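Local atomic coordinates of pectate lyase (Pectobacterium carotovorum, PDB entry 4U49), a protein that probably depolymerises polygalacturonate and methylated pectins by endo-acting, calcium-dependent eliminative cleavage of their galacturonan chains. Residues Phe75-Ala80 / Tyr86-Asp91. Numbering follows the deposited sequence.
Sequences FTDLTA and YWYWVD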
# COMPACT_ATOMS: atom_id res chain seq x y z
N PHE A 75 2.42 1.26 -11.81
CA PHE A 75 3.46 1.85 -12.64
C PHE A 75 3.46 3.36 -12.46
O PHE A 75 2.41 3.98 -12.37
CB PHE A 75 3.27 1.50 -14.12
CG PHE A 75 4.26 2.16 -15.03
CD1 PHE A 75 5.54 1.65 -15.16
CD2 PHE A 75 3.91 3.29 -15.76
CE1 PHE A 75 6.46 2.26 -16.00
CE2 PHE A 75 4.82 3.90 -16.60
CZ PHE A 75 6.10 3.38 -16.72
N THR A 76 4.66 3.95 -12.41
CA THR A 76 4.79 5.40 -12.28
C THR A 76 5.25 6.02 -13.60
O THR A 76 6.35 5.73 -14.07
CB THR A 76 5.77 5.79 -11.17
OG1 THR A 76 5.31 5.29 -9.91
CG2 THR A 76 5.91 7.30 -11.09
N ASP A 77 4.42 6.87 -14.18
CA ASP A 77 4.76 7.54 -15.43
C ASP A 77 5.29 8.94 -15.15
O ASP A 77 4.56 9.82 -14.69
CB ASP A 77 3.54 7.60 -16.36
CG ASP A 77 3.86 8.22 -17.71
OD1 ASP A 77 2.92 8.46 -18.50
OD2 ASP A 77 5.05 8.48 -18.00
N LEU A 78 6.57 9.14 -15.44
CA LEU A 78 7.22 10.43 -15.21
C LEU A 78 7.51 11.18 -16.51
O LEU A 78 8.07 12.27 -16.49
CB LEU A 78 8.52 10.24 -14.43
CG LEU A 78 8.40 9.65 -13.02
CD1 LEU A 78 9.76 9.55 -12.36
CD2 LEU A 78 7.46 10.49 -12.17
N THR A 79 7.11 10.60 -17.64
CA THR A 79 7.46 11.16 -18.94
C THR A 79 6.28 11.84 -19.65
O THR A 79 6.44 12.41 -20.73
CB THR A 79 8.03 10.08 -19.88
OG1 THR A 79 7.00 9.13 -20.21
CG2 THR A 79 9.20 9.36 -19.23
N ALA A 80 5.10 11.77 -19.05
CA ALA A 80 3.91 12.34 -19.66
C ALA A 80 3.90 13.86 -19.58
O ALA A 80 4.41 14.44 -18.62
CB ALA A 80 2.66 11.77 -19.01
N TYR A 86 -4.39 12.18 -20.73
CA TYR A 86 -3.96 10.93 -21.34
C TYR A 86 -4.93 9.78 -21.09
O TYR A 86 -5.71 9.80 -20.13
CB TYR A 86 -2.58 10.54 -20.83
CG TYR A 86 -1.44 11.35 -21.39
CD1 TYR A 86 -0.91 11.07 -22.63
CD2 TYR A 86 -0.89 12.40 -20.66
CE1 TYR A 86 0.14 11.81 -23.15
CE2 TYR A 86 0.15 13.15 -21.17
CZ TYR A 86 0.67 12.85 -22.41
OH TYR A 86 1.71 13.59 -22.91
N TRP A 87 -4.88 8.79 -21.97
CA TRP A 87 -5.53 7.52 -21.72
C TRP A 87 -4.44 6.47 -21.53
O TRP A 87 -3.38 6.55 -22.14
CB TRP A 87 -6.47 7.14 -22.88
CG TRP A 87 -7.66 8.04 -22.98
CD1 TRP A 87 -7.71 9.26 -23.61
CD2 TRP A 87 -8.97 7.80 -22.46
NE1 TRP A 87 -8.98 9.78 -23.50
CE2 TRP A 87 -9.77 8.91 -22.80
CE3 TRP A 87 -9.54 6.75 -21.73
CZ2 TRP A 87 -11.11 9.00 -22.44
CZ3 TRP A 87 -10.88 6.85 -21.38
CH2 TRP A 87 -11.65 7.96 -21.73
N TYR A 88 -4.70 5.49 -20.67
CA TYR A 88 -3.74 4.43 -20.40
C TYR A 88 -4.38 3.05 -20.52
O TYR A 88 -5.58 2.90 -20.30
CB TYR A 88 -3.13 4.58 -19.01
CG TYR A 88 -2.19 5.76 -18.83
CD1 TYR A 88 -0.82 5.62 -19.02
CD2 TYR A 88 -2.67 7.01 -18.46
CE1 TYR A 88 0.04 6.68 -18.85
CE2 TYR A 88 -1.82 8.08 -18.28
CZ TYR A 88 -0.47 7.91 -18.48
OH TYR A 88 0.39 8.97 -18.31
N TRP A 89 -3.56 2.06 -20.86
CA TRP A 89 -3.96 0.65 -20.84
C TRP A 89 -2.83 -0.19 -20.26
O TRP A 89 -1.66 0.15 -20.43
CB TRP A 89 -4.27 0.13 -22.25
CG TRP A 89 -5.41 0.78 -22.94
CD1 TRP A 89 -6.69 0.31 -23.05
CD2 TRP A 89 -5.37 2.02 -23.67
NE1 TRP A 89 -7.45 1.18 -23.79
CE2 TRP A 89 -6.67 2.24 -24.17
CE3 TRP A 89 -4.37 2.96 -23.92
CZ2 TRP A 89 -6.99 3.37 -24.93
CZ3 TRP A 89 -4.70 4.08 -24.67
CH2 TRP A 89 -5.99 4.28 -25.16
N VAL A 90 -3.17 -1.29 -19.59
CA VAL A 90 -2.17 -2.31 -19.30
C VAL A 90 -2.60 -3.64 -19.94
O VAL A 90 -3.77 -4.02 -19.90
CB VAL A 90 -1.94 -2.51 -17.77
CG1 VAL A 90 -1.39 -1.24 -17.15
CG2 VAL A 90 -3.22 -2.94 -17.07
N ASP A 91 -1.64 -4.31 -20.57
CA ASP A 91 -1.87 -5.62 -21.16
C ASP A 91 -1.14 -6.66 -20.33
O ASP A 91 0.02 -6.47 -19.99
CB ASP A 91 -1.38 -5.67 -22.62
CG ASP A 91 -2.31 -4.96 -23.58
OD1 ASP A 91 -3.21 -4.22 -23.13
OD2 ASP A 91 -2.13 -5.12 -24.81
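An Asx turn at D77 meets the Y88 side chain across the two sheets of a small N-terminal beta sandwich. Y88 OH donates to D77 OD1 at 2.6 Å. The oxygen lies in the plane of the Y88 ring, at its edge. The hydroxyl meets OD1 on its anti side, 18° out of the carboxylate plane. Carboxylate and ring stand nearly perpendicular, at 82°. D77 has CG anti to its own N (chi1 -176°), which carries the carboxylate across to the Y88 hydroxyl. The other oxygen, D77 OD2, closes the turn by accepting from T79 N at 3.0 Å, from above the carboxylate plane. OD2 also forms a salt bridge with R53. Both carboxylate oxygens are thus engaged, which should fix the rotation of this buried group and favour its charged form.

Strand 74-77 edges a three-stranded antiparallel sheet, and strand 87-94 is an inner strand of the facing four-stranded one. The strand order is consistent with a fibronectin type III-like domain, separate from the parallel beta-helix and away from the calcium site.

Beyond the turn, A80 CB packs obliquely against the Y86 ring, 3.6 Å from Y86 CE2. A80 CB also lies 3.7 Å from Y88 OH. R53 makes a cation-pi contact with the Y86 ring, and Y86 OH is hydrogen-bonded to N81 N in the connecting loop.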